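Local structure of putative phosphinothricin n-acetyltransferase (Acinetobacter baylyi, 2JLM) at residues A50-T55 with F61-A66; A77-F82 with V120-H125; H110-L115 with Q143-I148. The protein probably transfers the acetyl group of acetyl-CoA to the amino group of L-methionine sulfone and L-methionine sulfoximine, as a GNAT-family N-acetyltransferase. All blocks are in the same frame, centred on the assembly; numbering follows the deposited sequence.

Interaction 1: residues A50-T55 with F61-A66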
# COMPACT_ATOMS: atom_id res chain seq x y z
N ALA D 50 -13.86 11.71 12.52
CA ALA D 50 -12.77 10.77 12.78
C ALA D 50 -13.07 9.41 12.15
O ALA D 50 -12.15 8.72 11.69
CB ALA D 50 -12.53 10.63 14.28
N ALA D 51 -14.34 9.03 12.13
CA ALA D 51 -14.76 7.80 11.46
C ALA D 51 -14.62 7.99 9.96
O ALA D 51 -14.10 7.13 9.26
CB ALA D 51 -16.20 7.47 11.82
N TRP D 52 -15.09 9.15 9.49
CA TRP D 52 -14.92 9.55 8.10
C TRP D 52 -13.48 9.29 7.65
O TRP D 52 -13.25 8.65 6.63
CB TRP D 52 -15.28 11.02 7.94
CG TRP D 52 -15.38 11.53 6.52
CD1 TRP D 52 -16.46 11.43 5.69
CD2 TRP D 52 -14.38 12.25 5.80
NE1 TRP D 52 -16.18 12.03 4.48
CE2 TRP D 52 -14.91 12.55 4.53
CE3 TRP D 52 -13.08 12.67 6.09
CZ2 TRP D 52 -14.20 13.24 3.56
CZ3 TRP D 52 -12.37 13.36 5.13
CH2 TRP D 52 -12.93 13.64 3.88
N PHE D 53 -12.51 9.78 8.42
CA PHE D 53 -11.12 9.57 8.03
C PHE D 53 -10.78 8.09 8.03
O PHE D 53 -10.05 7.61 7.16
CB PHE D 53 -10.17 10.36 8.93
CG PHE D 53 -10.00 11.79 8.50
CD1 PHE D 53 -10.75 12.79 9.08
CD2 PHE D 53 -9.11 12.12 7.49
CE1 PHE D 53 -10.61 14.11 8.68
CE2 PHE D 53 -8.96 13.43 7.09
CZ PHE D 53 -9.71 14.43 7.68
N ALA D 54 -11.34 7.36 8.99
CA ALA D 54 -11.06 5.94 9.14
C ALA D 54 -11.51 5.16 7.90
O ALA D 54 -10.75 4.37 7.33
CB ALA D 54 -11.72 5.39 10.39
N THR D 55 -12.75 5.40 7.50
CA THR D 55 -13.31 4.77 6.31
C THR D 55 -12.40 4.95 5.09
O THR D 55 -12.12 4.00 4.36
CB THR D 55 -14.72 5.32 6.00
OG1 THR D 55 -15.61 4.95 7.06
CG2 THR D 55 -15.25 4.76 4.67
N PHE D 61 -9.18 5.18 -0.01
CA PHE D 61 -9.85 6.27 -0.70
C PHE D 61 -9.02 7.54 -0.60
O PHE D 61 -8.68 7.98 0.51
CB PHE D 61 -11.24 6.52 -0.11
CG PHE D 61 -12.22 5.40 -0.36
CD1 PHE D 61 -12.07 4.56 -1.46
CD2 PHE D 61 -13.30 5.21 0.47
CE1 PHE D 61 -12.98 3.55 -1.70
CE2 PHE D 61 -14.21 4.20 0.24
CZ PHE D 61 -14.05 3.37 -0.85
N PRO D 62 -8.69 8.14 -1.74
CA PRO D 62 -7.83 9.33 -1.70
C PRO D 62 -8.56 10.54 -1.12
O PRO D 62 -9.78 10.65 -1.24
CB PRO D 62 -7.50 9.58 -3.18
CG PRO D 62 -8.63 8.95 -3.93
CD PRO D 62 -9.13 7.80 -3.11
N ILE D 63 -7.82 11.42 -0.46
CA ILE D 63 -8.33 12.74 -0.12
C ILE D 63 -7.32 13.76 -0.63
O ILE D 63 -6.24 13.90 -0.06
CB ILE D 63 -8.55 12.92 1.40
CG1 ILE D 63 -9.18 11.67 2.02
CG2 ILE D 63 -9.43 14.13 1.68
CD1 ILE D 63 -9.40 11.81 3.52
N ILE D 64 -7.65 14.43 -1.73
CA ILE D 64 -6.73 15.35 -2.38
C ILE D 64 -7.09 16.80 -2.04
O ILE D 64 -8.20 17.25 -2.29
CB ILE D 64 -6.73 15.16 -3.91
CG1 ILE D 64 -6.37 13.72 -4.27
CG2 ILE D 64 -5.74 16.10 -4.56
CD1 ILE D 64 -6.38 13.44 -5.79
N GLY D 65 -6.14 17.51 -1.44
CA GLY D 65 -6.39 18.87 -0.99
C GLY D 65 -5.65 19.91 -1.81
O GLY D 65 -4.70 19.60 -2.53
N ALA D 66 -6.11 21.16 -1.70
CA ALA D 66 -5.43 22.27 -2.34
C ALA D 66 -5.06 23.28 -1.26
O ALA D 66 -5.91 23.66 -0.45
CB ALA D 66 -6.31 22.91 -3.41
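Ile-63 pushes its CD1 methyl into the corner made by two successive aromatic residues of the helix, Trp-52 and Phe-53. CD1 lies 3.7 Å from Trp-52 CZ3 and 3.9 Å from Phe-53 CE2, and its approach to both rings is oblique. The second branch helps more loosely, with Ile-63 CG2 4.2 Å from Trp-52 CH2. What carries CD1 this far is the fully extended end of the side chain (chi2 -180°), which stretches from the backbone toward the helix. Trp-52 reaches back from the opposite direction, whereas Phe-53 crosses the isoleucine at about a right angle. The two rings also brace one another: Trp-52 CE3 sits 3.7 Å above the plane of the Phe-53 ring, over its centre, while Phe-53 CD1 lies in the indole plane at its edge.

At the end nearer the connecting turn, Phe-61 CD2 comes within 4.2 Å of Thr-55 O, a carbonyl whose hydrogen bond goes to Asn-59 ND2. Thr-55 turns its hydroxyl back along its own helix, where OG1 gives a weak bond to Ala-51 O.

Further out, Phe-53 is also packed against Ala-21 and Ile-24 of helix 17-34, and Ile-63 against Phe-76 of the next strand. Helix 46-58 is thereby laid on one face of the sheet, at strand 63-68. No hydrogen bond spans the two segments, so this contact rests on apolar packing; a polar link from the helix to the sheet comes just after it, where Lys-56 NZ bonds Ser-78 OG.

Interaction 2: residues A77-F82 with V120-H125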
# COMPACT_ATOMS: atom_id res chain seq x y z
N ALA D 77 -10.95 17.12 -2.53
CA ALA D 77 -11.78 16.24 -3.32
C ALA D 77 -11.52 14.84 -2.84
O ALA D 77 -10.45 14.55 -2.30
CB ALA D 77 -11.47 16.37 -4.80
N SER D 78 -12.49 13.96 -3.01
CA SER D 78 -12.35 12.61 -2.50
C SER D 78 -13.37 11.71 -3.20
O SER D 78 -14.23 12.20 -3.92
CB SER D 78 -12.59 12.61 -1.00
OG SER D 78 -12.29 11.35 -0.42
N TRP D 79 -13.26 10.40 -3.00
CA TRP D 79 -14.33 9.49 -3.40
C TRP D 79 -14.57 8.41 -2.36
O TRP D 79 -13.78 8.23 -1.44
CB TRP D 79 -14.09 8.89 -4.79
CG TRP D 79 -13.02 7.86 -4.87
CD1 TRP D 79 -12.95 6.68 -4.18
CD2 TRP D 79 -11.86 7.89 -5.72
NE1 TRP D 79 -11.82 5.99 -4.53
CE2 TRP D 79 -11.13 6.71 -5.47
CE3 TRP D 79 -11.36 8.80 -6.65
CZ2 TRP D 79 -9.94 6.42 -6.12
CZ3 TRP D 79 -10.18 8.51 -7.30
CH2 TRP D 79 -9.48 7.33 -7.03
N GLY D 80 -15.70 7.73 -2.50
CA GLY D 80 -16.06 6.62 -1.65
C GLY D 80 -16.88 5.64 -2.45
O GLY D 80 -17.01 5.76 -3.68
N SER D 81 -17.46 4.66 -1.77
CA SER D 81 -18.30 3.70 -2.45
C SER D 81 -19.49 4.42 -3.08
O SER D 81 -20.04 5.34 -2.49
CB SER D 81 -18.79 2.64 -1.45
OG SER D 81 -19.14 1.44 -2.12
N PHE D 82 -19.87 4.03 -4.30
CA PHE D 82 -21.12 4.49 -4.89
C PHE D 82 -22.31 3.68 -4.35
O PHE D 82 -23.21 4.22 -3.73
CB PHE D 82 -21.08 4.45 -6.42
CG PHE D 82 -22.42 4.72 -7.08
CD1 PHE D 82 -22.96 3.82 -7.99
CD2 PHE D 82 -23.15 5.87 -6.77
CE1 PHE D 82 -24.20 4.06 -8.61
CE2 PHE D 82 -24.39 6.13 -7.37
CZ PHE D 82 -24.91 5.22 -8.29
N VAL D 120 -7.82 6.99 -12.69
CA VAL D 120 -7.20 6.23 -13.76
C VAL D 120 -6.11 5.31 -13.20
O VAL D 120 -5.98 4.16 -13.63
CB VAL D 120 -6.60 7.16 -14.82
CG1 VAL D 120 -5.87 6.36 -15.88
CG2 VAL D 120 -7.70 7.99 -15.43
N GLU D 121 -5.35 5.81 -12.24
CA GLU D 121 -4.31 5.01 -11.59
C GLU D 121 -4.91 3.94 -10.70
O GLU D 121 -4.30 2.91 -10.46
CB GLU D 121 -3.37 5.88 -10.76
CG GLU D 121 -2.58 6.89 -11.58
CD GLU D 121 -1.96 7.99 -10.72
OE1 GLU D 121 -1.68 7.73 -9.53
OE2 GLU D 121 -1.76 9.11 -11.24
N SER D 122 -6.12 4.18 -10.20
CA SER D 122 -6.72 3.27 -9.23
C SER D 122 -7.63 2.24 -9.89
O SER D 122 -8.38 1.52 -9.22
CB SER D 122 -7.45 4.06 -8.15
OG SER D 122 -6.59 5.04 -7.58
N GLU D 123 -7.55 2.18 -11.22
CA GLU D 123 -8.30 1.21 -12.03
C GLU D 123 -9.81 1.37 -11.87
O GLU D 123 -10.55 0.40 -11.99
CB GLU D 123 -7.87 -0.22 -11.71
CG GLU D 123 -6.41 -0.50 -12.02
CD GLU D 123 -6.09 -0.41 -13.50
OE1 GLU D 123 -5.48 0.60 -13.91
OE2 GLU D 123 -6.45 -1.34 -14.25
N VAL D 124 -10.23 2.59 -11.60
CA VAL D 124 -11.64 2.95 -11.56
C VAL D 124 -12.20 2.87 -12.97
O VAL D 124 -11.54 3.27 -13.92
CB VAL D 124 -11.86 4.38 -11.03
CG1 VAL D 124 -13.31 4.83 -11.25
CG2 VAL D 124 -11.50 4.46 -9.54
N HIS D 125 -13.42 2.35 -13.11
CA HIS D 125 -14.07 2.33 -14.41
C HIS D 125 -15.04 3.49 -14.55
O HIS D 125 -15.13 4.11 -15.61
CB HIS D 125 -14.81 1.02 -14.64
CG HIS D 125 -15.38 0.88 -16.02
ND1 HIS D 125 -14.61 1.01 -17.16
CD2 HIS D 125 -16.64 0.60 -16.44
CE1 HIS D 125 -15.38 0.83 -18.22
NE2 HIS D 125 -16.60 0.58 -17.82
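Ser-122 OG is hydrogen-bonded to Arg-118 O, a carbonyl in the last turn of helix 107-121, and the same hydroxyl oxygen lies at the edge of the Trp-79 indole, in its plane. It comes 3.7 Å from CH2 of Trp-79, a van der Waals approach to the rim and not a hydrogen bond. Ser-122 CB stands beside it, 4.0 Å from Trp-79 CZ2, so the serine meets the far end of the benzo ring with carbon and oxygen together. With OG beside its own backbone N (chi1 -52°), the hydroxyl is folded back toward the helix end, which suits the bond to Arg-118.

Val-124 comes to the same indole from a different quarter. Its CG2 methyl hangs 4.2 Å above one face, displaced toward the rim, with Trp-79 CZ2 as its nearest atom. Glu-123, in a left-handed conformation (phi 61°), lies between them in the chain, just after the exit from the helix at Ser-122, and the CB atoms of Ser-122 and Val-124 both point toward the tryptophan.

Trp-79 itself springs from the strand with CG between the backbone N and the carbonyl carbon (chi1 73°), and its long axis reaches across to the helix end. Leu-115 and Ala-119 of helix 107-121, together with Val-92 of strand 91-98, pack round it as well, while NE1 is hydrogen-bonded to a di(hydroxyethyl)ether molecule, probably left from crystallisation.

Here the end of the crossover helix is joined to the sheet: strand 91-98, helix 107-121 and the parallel strand 126-132 form a beta-alpha-beta unit, the central element of the GNAT fold.

Interaction 3: residues H110-L115 with Q143-I148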
# COMPACT_ATOMS: atom_id res chain seq x y z
N HIS D 110 -9.51 22.12 -10.87
CA HIS D 110 -8.17 21.61 -10.57
C HIS D 110 -8.22 20.34 -9.73
O HIS D 110 -7.57 19.35 -10.05
CB HIS D 110 -7.35 22.65 -9.80
CG HIS D 110 -7.02 23.88 -10.59
ND1 HIS D 110 -6.37 23.82 -11.80
CD2 HIS D 110 -7.24 25.19 -10.33
CE1 HIS D 110 -6.20 25.05 -12.26
NE2 HIS D 110 -6.72 25.89 -11.39
N LEU D 111 -8.96 20.39 -8.64
CA LEU D 111 -9.09 19.23 -7.77
C LEU D 111 -9.73 18.06 -8.52
O LEU D 111 -9.25 16.93 -8.45
CB LEU D 111 -9.88 19.59 -6.51
CG LEU D 111 -9.07 20.44 -5.52
CD1 LEU D 111 -9.97 21.16 -4.52
CD2 LEU D 111 -8.01 19.59 -4.78
N MET D 112 -10.79 18.34 -9.28
CA MET D 112 -11.42 17.28 -10.07
C MET D 112 -10.43 16.69 -11.07
O MET D 112 -10.34 15.47 -11.22
CB MET D 112 -12.68 17.77 -10.79
CG MET D 112 -13.92 17.79 -9.89
SD MET D 112 -14.18 16.23 -9.01
CE MET D 112 -14.32 15.12 -10.40
N ASN D 113 -9.66 17.54 -11.75
CA ASN D 113 -8.66 17.03 -12.68
C ASN D 113 -7.66 16.09 -11.99
O ASN D 113 -7.29 15.05 -12.54
CB ASN D 113 -7.93 18.17 -13.39
CG ASN D 113 -8.65 18.63 -14.64
OD1 ASN D 113 -9.29 17.85 -15.33
ND2 ASN D 113 -8.53 19.92 -14.94
N GLU D 114 -7.22 16.47 -10.81
CA GLU D 114 -6.25 15.65 -10.09
C GLU D 114 -6.92 14.35 -9.61
O GLU D 114 -6.35 13.27 -9.72
CB GLU D 114 -5.64 16.47 -8.94
CG GLU D 114 -4.36 15.88 -8.33
CD GLU D 114 -3.12 16.03 -9.22
OE1 GLU D 114 -3.21 16.63 -10.32
OE2 GLU D 114 -2.05 15.54 -8.81
N LEU D 115 -8.16 14.45 -9.11
CA LEU D 115 -8.90 13.26 -8.68
C LEU D 115 -9.12 12.27 -9.82
O LEU D 115 -9.04 11.06 -9.63
CB LEU D 115 -10.26 13.64 -8.10
CG LEU D 115 -10.91 12.55 -7.26
CD1 LEU D 115 -10.04 12.28 -6.04
CD2 LEU D 115 -12.31 12.94 -6.86
N GLN D 143 -19.68 18.59 -16.86
CA GLN D 143 -19.72 18.45 -18.31
C GLN D 143 -18.38 18.81 -18.95
O GLN D 143 -17.90 18.12 -19.86
CB GLN D 143 -20.87 19.26 -18.89
CG GLN D 143 -22.20 18.64 -18.53
CD GLN D 143 -23.40 19.51 -18.83
OE1 GLN D 143 -23.27 20.68 -19.21
NE2 GLN D 143 -24.59 18.94 -18.66
N LYS D 144 -17.75 19.87 -18.45
CA LYS D 144 -16.50 20.29 -19.07
C LYS D 144 -15.39 19.27 -18.85
O LYS D 144 -14.43 19.21 -19.60
CB LYS D 144 -16.08 21.70 -18.62
CG LYS D 144 -16.93 22.80 -19.30
CD LYS D 144 -16.25 24.16 -19.28
N LEU D 145 -15.55 18.44 -17.81
CA LEU D 145 -14.58 17.38 -17.55
C LEU D 145 -14.97 16.09 -18.26
O LEU D 145 -14.29 15.08 -18.13
CB LEU D 145 -14.48 17.14 -16.05
CG LEU D 145 -13.82 18.27 -15.25
CD1 LEU D 145 -14.17 18.18 -13.78
CD2 LEU D 145 -12.32 18.26 -15.44
N GLY D 146 -16.08 16.11 -18.98
CA GLY D 146 -16.47 14.96 -19.79
C GLY D 146 -17.48 14.04 -19.12
O GLY D 146 -17.78 12.97 -19.64
N PHE D 147 -18.00 14.44 -17.97
CA PHE D 147 -19.09 13.68 -17.37
C PHE D 147 -20.32 13.80 -18.23
O PHE D 147 -20.52 14.80 -18.91
CB PHE D 147 -19.44 14.17 -15.97
CG PHE D 147 -18.43 13.79 -14.92
CD1 PHE D 147 -18.73 12.83 -13.97
CD2 PHE D 147 -17.18 14.39 -14.90
CE1 PHE D 147 -17.80 12.49 -13.00
CE2 PHE D 147 -16.26 14.06 -13.94
CZ PHE D 147 -16.56 13.11 -12.98
N ILE D 148 -21.13 12.75 -18.20
CA ILE D 148 -22.38 12.72 -18.93
C ILE D 148 -23.53 12.54 -17.96
O ILE D 148 -23.41 11.81 -16.96
CB ILE D 148 -22.37 11.57 -19.95
CG1 ILE D 148 -21.16 11.69 -20.88
CG2 ILE D 148 -23.63 11.58 -20.77
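Leu-145 forks against the side of helix 107-121, one methyl on each of two neighbouring residues. CD1 presses on Met-112 CB at 3.4 Å, the two side chains crossing obliquely, while CD2 meets the amide oxygen of Asn-113, with OD1 3.1 Å away. That second approach is short for a methyl and an oxygen; no hydrogen bond is involved.

The Met-112 chain bends at both chi2 (-50°) and chi3 (-59°), which brings CE to the CZ end of the Phe-147 ring, 4.0 Å from CZ. Methionine and phenylalanine cross at about a right angle, and the methyl's approach to the ring is oblique.

Leu-145 and Phe-147, on either side of Gly-146 in the sequence, both point toward helix 107-121; between them helix 136-144 ends in a Schellman motif, in which Gly-146, at a phi of 97°, has its N bonded to Gln-143 O. The chain then enters strand 148-159, so in this GNAT domain the contact packs the exit of one helix on the flank of another.

His-142 also meets the Phe-147 ring edge-to-face, and Tyr-169 and Leu-171 of strand 162-172 lie against it. Glu-114 forms a salt bridge with Arg-11 of the third subunit.

In the fold
From the N terminus, interaction 1 comes first and closes the short connection from helix 46-58 into strand 63-68. It is complete before the other two begin. Interaction 2 opens next, on strand 73-81, the antiparallel neighbour of strand 63-68; the seam between them includes a probable hydrogen bond from Ala-77 N to Ile-64 O at 2.8 Å. Interactions 2 and 3 then cross: 110-115 falls inside the long loop that 77-82 and 120-125 close, while 143-148 lies beyond it. Helix 107-121 serves both, with Leu-115 packed against Ala-77. Ile-63 faces helix 46-58 whereas Ile-64 packs on helix 107-121, so the sheet is sandwiched between these helices.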